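Local atomic coordinates of oxidoreductase, 2OG-Fe oxygenase family protein, putative, expressed (Oryza sativa subsp. japonica, PDB entry 5XOI), a protein that probably acts as an AlkB-family dioxygenase dependent on iron(II) and 2-oxoglutarate, the chain here being its catalytic oxygenase domain with manganese in the metal site. Residues Gln7-Gly12 with Phe166-Val171; Asp23-Ile28 with Asn211-Glu216. All blocks are in the same frame, centred on the assembly; numbering follows the deposited sequence.

Contact 1: Gln7-Gly12 with Phe166-Val171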
# COMPACT_ATOMS: atom_id res chain seq x y z
N GLN A 7 -13.01 -7.56 6.28
CA GLN A 7 -14.06 -6.56 6.31
C GLN A 7 -14.28 -6.01 4.91
O GLN A 7 -13.32 -5.66 4.22
CB GLN A 7 -13.71 -5.45 7.30
CG GLN A 7 -13.85 -5.90 8.74
CD GLN A 7 -13.13 -4.98 9.70
OE1 GLN A 7 -12.97 -3.80 9.42
NE2 GLN A 7 -12.70 -5.52 10.83
N TYR A 8 -15.54 -5.98 4.50
CA TYR A 8 -15.95 -5.46 3.20
C TYR A 8 -16.20 -3.97 3.33
O TYR A 8 -17.09 -3.55 4.08
CB TYR A 8 -17.21 -6.20 2.75
CG TYR A 8 -17.78 -5.79 1.43
CD1 TYR A 8 -18.75 -4.80 1.34
CD2 TYR A 8 -17.38 -6.41 0.26
CE1 TYR A 8 -19.28 -4.43 0.13
CE2 TYR A 8 -17.92 -6.05 -0.96
CZ TYR A 8 -18.87 -5.06 -1.02
OH TYR A 8 -19.41 -4.71 -2.23
N LEU A 9 -15.41 -3.16 2.62
CA LEU A 9 -15.56 -1.71 2.75
C LEU A 9 -16.44 -1.11 1.66
O LEU A 9 -17.12 -0.12 1.91
CB LEU A 9 -14.19 -1.03 2.72
CG LEU A 9 -13.20 -1.41 3.82
CD1 LEU A 9 -12.05 -0.41 3.82
CD2 LEU A 9 -13.88 -1.45 5.18
N ARG A 10 -16.41 -1.69 0.47
CA ARG A 10 -17.20 -1.28 -0.68
C ARG A 10 -16.86 -2.25 -1.80
O ARG A 10 -15.92 -3.05 -1.66
CB ARG A 10 -16.93 0.17 -1.08
CG ARG A 10 -15.52 0.65 -0.95
CD ARG A 10 -15.47 2.10 -1.38
NE ARG A 10 -15.55 2.21 -2.84
CZ ARG A 10 -15.83 3.33 -3.50
NH1 ARG A 10 -16.04 4.46 -2.83
NH2 ARG A 10 -15.89 3.32 -4.82
N PRO A 11 -17.59 -2.24 -2.92
CA PRO A 11 -17.33 -3.24 -3.96
C PRO A 11 -15.87 -3.24 -4.41
O PRO A 11 -15.30 -2.22 -4.80
CB PRO A 11 -18.30 -2.84 -5.07
CG PRO A 11 -19.45 -2.24 -4.34
CD PRO A 11 -18.84 -1.49 -3.19
N GLY A 12 -15.24 -4.41 -4.29
CA GLY A 12 -13.85 -4.57 -4.66
C GLY A 12 -12.86 -4.00 -3.67
O GLY A 12 -11.70 -3.80 -4.02
N PHE A 166 -6.79 6.22 7.50
CA PHE A 166 -6.79 6.12 6.04
C PHE A 166 -8.12 6.64 5.52
O PHE A 166 -9.19 6.18 5.95
CB PHE A 166 -6.56 4.66 5.62
CG PHE A 166 -6.49 4.43 4.12
CD1 PHE A 166 -5.30 4.65 3.43
CD2 PHE A 166 -7.59 3.95 3.42
CE1 PHE A 166 -5.22 4.42 2.06
CE2 PHE A 166 -7.50 3.71 2.04
CZ PHE A 166 -6.32 3.95 1.37
N LEU A 167 -8.07 7.61 4.60
CA LEU A 167 -9.27 8.20 4.03
C LEU A 167 -9.52 7.58 2.66
O LEU A 167 -8.58 7.30 1.92
CB LEU A 167 -9.13 9.72 3.87
CG LEU A 167 -9.46 10.66 5.04
CD1 LEU A 167 -9.09 10.10 6.39
CD2 LEU A 167 -8.78 12.00 4.81
N TYR A 168 -10.80 7.40 2.31
CA TYR A 168 -11.12 6.92 0.97
C TYR A 168 -12.51 7.39 0.55
O TYR A 168 -13.41 7.54 1.38
CB TYR A 168 -11.05 5.38 0.88
CG TYR A 168 -11.94 4.64 1.84
CD1 TYR A 168 -11.55 4.42 3.16
CD2 TYR A 168 -13.16 4.11 1.42
CE1 TYR A 168 -12.37 3.71 4.05
CE2 TYR A 168 -13.99 3.41 2.29
CZ TYR A 168 -13.60 3.22 3.60
OH TYR A 168 -14.43 2.52 4.45
N GLY A 169 -12.67 7.63 -0.75
CA GLY A 169 -13.94 8.10 -1.26
C GLY A 169 -13.88 8.25 -2.76
O GLY A 169 -12.89 7.89 -3.40
N ASP A 170 -14.95 8.80 -3.32
CA ASP A 170 -15.05 8.90 -4.76
C ASP A 170 -14.53 10.22 -5.32
O ASP A 170 -14.42 10.34 -6.55
CB ASP A 170 -16.50 8.72 -5.20
CG ASP A 170 -17.05 7.36 -4.85
OD1 ASP A 170 -16.36 6.36 -5.13
OD2 ASP A 170 -18.15 7.30 -4.30
N VAL A 171 -14.23 11.20 -4.47
CA VAL A 171 -13.89 12.55 -4.92
C VAL A 171 -12.75 13.11 -4.07
O VAL A 171 -12.43 12.60 -2.99
CB VAL A 171 -15.09 13.52 -4.88
CG1 VAL A 171 -16.17 13.11 -5.86
CG2 VAL A 171 -15.63 13.67 -3.46
O HOH W 1 -16.94 1.85 3.56

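Contact 2: Asp23-Ile28 with Asn211-Glu216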
# COMPACT_ATOMS: atom_id res chain seq x y z
N ASP A 23 6.46 -13.32 11.95
CA ASP A 23 7.81 -13.34 11.39
C ASP A 23 7.86 -12.62 10.05
O ASP A 23 8.92 -12.10 9.67
CB ASP A 23 8.31 -14.78 11.26
CG ASP A 23 8.93 -15.32 12.54
OD1 ASP A 23 9.28 -14.51 13.43
OD2 ASP A 23 9.09 -16.55 12.67
N ASP A 24 6.74 -12.59 9.33
CA ASP A 24 6.70 -11.88 8.06
C ASP A 24 6.80 -10.37 8.26
O ASP A 24 7.48 -9.70 7.48
CB ASP A 24 5.44 -12.22 7.29
CG ASP A 24 5.43 -13.65 6.82
OD1 ASP A 24 6.54 -14.22 6.67
OD2 ASP A 24 4.33 -14.21 6.61
N GLN A 25 6.12 -9.83 9.27
CA GLN A 25 6.25 -8.41 9.57
C GLN A 25 7.69 -8.07 9.92
O GLN A 25 8.25 -7.07 9.44
CB GLN A 25 5.32 -8.01 10.72
CG GLN A 25 3.84 -7.98 10.36
CD GLN A 25 2.99 -7.36 11.46
OE1 GLN A 25 3.21 -6.21 11.86
NE2 GLN A 25 2.02 -8.12 11.95
N VAL A 26 8.32 -8.89 10.77
CA VAL A 26 9.71 -8.64 11.10
C VAL A 26 10.58 -8.72 9.86
O VAL A 26 11.45 -7.88 9.63
CB VAL A 26 10.18 -9.63 12.18
CG1 VAL A 26 11.66 -9.41 12.48
CG2 VAL A 26 9.34 -9.46 13.42
N ASP A 27 10.33 -9.73 9.02
CA ASP A 27 11.13 -9.92 7.82
C ASP A 27 10.95 -8.75 6.86
O ASP A 27 11.91 -8.31 6.22
CB ASP A 27 10.75 -11.24 7.15
CG ASP A 27 11.60 -11.56 5.94
OD1 ASP A 27 12.84 -11.39 6.01
OD2 ASP A 27 11.03 -12.02 4.93
N ILE A 28 9.71 -8.24 6.76
CA ILE A 28 9.44 -7.14 5.84
C ILE A 28 10.17 -5.88 6.29
O ILE A 28 10.80 -5.20 5.49
CB ILE A 28 7.92 -6.89 5.72
CG1 ILE A 28 7.26 -8.01 4.92
CG2 ILE A 28 7.65 -5.55 5.04
CD1 ILE A 28 5.77 -8.13 5.17
N ASN A 211 4.53 -3.62 20.60
CA ASN A 211 5.82 -3.63 21.29
C ASN A 211 6.73 -4.71 20.74
O ASN A 211 7.93 -4.49 20.56
CB ASN A 211 5.61 -3.82 22.79
CG ASN A 211 6.92 -3.84 23.56
OD1 ASN A 211 7.29 -4.85 24.16
ND2 ASN A 211 7.62 -2.71 23.56
N TRP A 212 6.19 -5.90 20.48
CA TRP A 212 7.03 -6.99 19.99
C TRP A 212 7.66 -6.65 18.64
O TRP A 212 8.81 -7.01 18.38
CB TRP A 212 6.22 -8.29 19.90
CG TRP A 212 5.08 -8.23 18.93
CD1 TRP A 212 3.78 -7.94 19.22
CD2 TRP A 212 5.14 -8.47 17.52
NE1 TRP A 212 3.02 -7.99 18.08
CE2 TRP A 212 3.83 -8.31 17.02
CE3 TRP A 212 6.16 -8.81 16.63
CZ2 TRP A 212 3.52 -8.46 15.67
CZ3 TRP A 212 5.85 -8.97 15.29
CH2 TRP A 212 4.54 -8.80 14.82
N LEU A 213 6.93 -5.92 17.79
CA LEU A 213 7.49 -5.57 16.49
C LEU A 213 8.55 -4.48 16.62
O LEU A 213 9.62 -4.57 16.00
CB LEU A 213 6.37 -5.11 15.55
CG LEU A 213 6.83 -4.74 14.15
CD1 LEU A 213 7.52 -5.94 13.50
CD2 LEU A 213 5.66 -4.25 13.30
N THR A 214 8.27 -3.45 17.42
CA THR A 214 9.28 -2.42 17.66
C THR A 214 10.55 -3.04 18.22
O THR A 214 11.66 -2.66 17.81
CB THR A 214 8.72 -1.38 18.64
OG1 THR A 214 7.58 -0.74 18.05
CG2 THR A 214 9.78 -0.34 18.97
N ASP A 215 10.40 -4.01 19.12
CA ASP A 215 11.54 -4.62 19.79
C ASP A 215 12.30 -5.58 18.88
O ASP A 215 13.53 -5.54 18.81
CB ASP A 215 11.07 -5.37 21.04
CG ASP A 215 10.93 -4.48 22.26
OD1 ASP A 215 11.09 -3.24 22.13
OD2 ASP A 215 10.65 -5.02 23.35
N GLU A 216 11.58 -6.47 18.20
CA GLU A 216 12.26 -7.49 17.41
C GLU A 216 12.83 -6.92 16.12
O GLU A 216 13.94 -7.29 15.71
CB GLU A 216 11.32 -8.66 17.12
CG GLU A 216 10.89 -9.41 18.38
CD GLU A 216 10.00 -10.59 18.07
OE1 GLU A 216 10.04 -11.08 16.92
OE2 GLU A 216 9.27 -11.04 18.99

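Contact 1: Gln7-Gly12 with Phe166-Val171
R10 and L9 meet D170 and Y168 in a side-chain contact between two beta-sheets: strand 6-10 lies at the edge of the seven-stranded sheet and strand 163-169 belongs to the four-stranded one. The axes of 7-10 and 166-169 pass 9.9 Å apart at 49°; at this separation side chains and a water, not backbone hydrogen bonds, make the contact. At the outer end, R10 and D170 form an end-on salt bridge of two somewhat bent hydrogen bonds to one oxygen: NH1 lies 3.0 Å and NH2 3.1 Å from OD1. That oxygen sits almost in the guanidinium plane, but the carboxylate is turned 66° against it; NH2 donates to the syn lone pair of OD1, whereas NH1 meets it from above the carboxylate plane. R10 NE is hydrogen-bonded to S194 OG. Two facing sheets are the hallmark of the double-stranded beta-helix (jelly roll) of 2OG-Fe(II) oxygenases, and here Y168 reaches across from the minor sheet. Its CG sits between the backbone N and the carbonyl carbon (chi1 58°), with the ring toward strand 6-10, where R10 CD lies 4.1 Å from Y168 CD2. L9 crosses Y168 at about a right angle, its CD1 3.8 Å from the phenol OH. A water in the ring plane links that OH, at 2.7 Å, to L9 O, to which it donates. The Y168 side chain lies about 4 Å from that of H199, a manganese ligand, and about 10 Å from the ion.

Contact 2: Asp23-Ile28 with Asn211-Glu216
V26 CG2 meets three side chains of 211-216: L213 CD1 at 4.0 Å, and W212 CZ3 and E216 OE1 at similar distance. This methyl lies near the indole plane, at the six-membered end of the W212 ring. Q25 comes to the same edge, its NE2 3.9 Å from W212 CH2 and its amide turned 70° against the indole. The crossing with L213 brings Q25 OE1 to 3.5 Å from L213 CD2, a polar atom against a methyl. L213 has CG anti to the backbone N (chi1 -179°), which carries CD1 and CD2 over to the other helix, while its CB lies over one face of the neighbouring indole. These contacts join helix 22-37 to the short helix 211-217; the axes of 23-28 and 211-216 come within 10.0 Å and cross at -41°. Both are helical additions to the double-stranded beta-helix core: the first packs Q25 and I28 against strand 155-161 of the major sheet, and the second lies between strands 198-205 and 223-229 in the chain. In the next shell, the Q25 amide is fixed at both ends, OE1 by the hydroxyl of S184 and NE2 by the carbonyl of L20, which sets its rotation beside the indole. H22 stacks on W212 and also hydrogen-bonds through NE2 to E216 OE1, tying two side chains of the second helix to the start of the first.

In the fold
Contacts 1 and 2 lie far apart, their centres about 28 Å from each other and their nearest atoms about 15 Å. Both reach the seven-stranded sheet: contact 1 through its edge strand 6-10, contact 2 through helix 22-37, packed against strand 155-161. Contact 1 is partly buried, passing from an exposed carboxylate to a buried tyrosine beside a metal-binding histidine, and mixes a salt bridge, a water bridge and apolar packing. Contact 2 lies farther from the chain centre, yet none of its touching residues is exposed; it relies on van der Waals packing between helices, and its polar groups are held by residues outside the two segments.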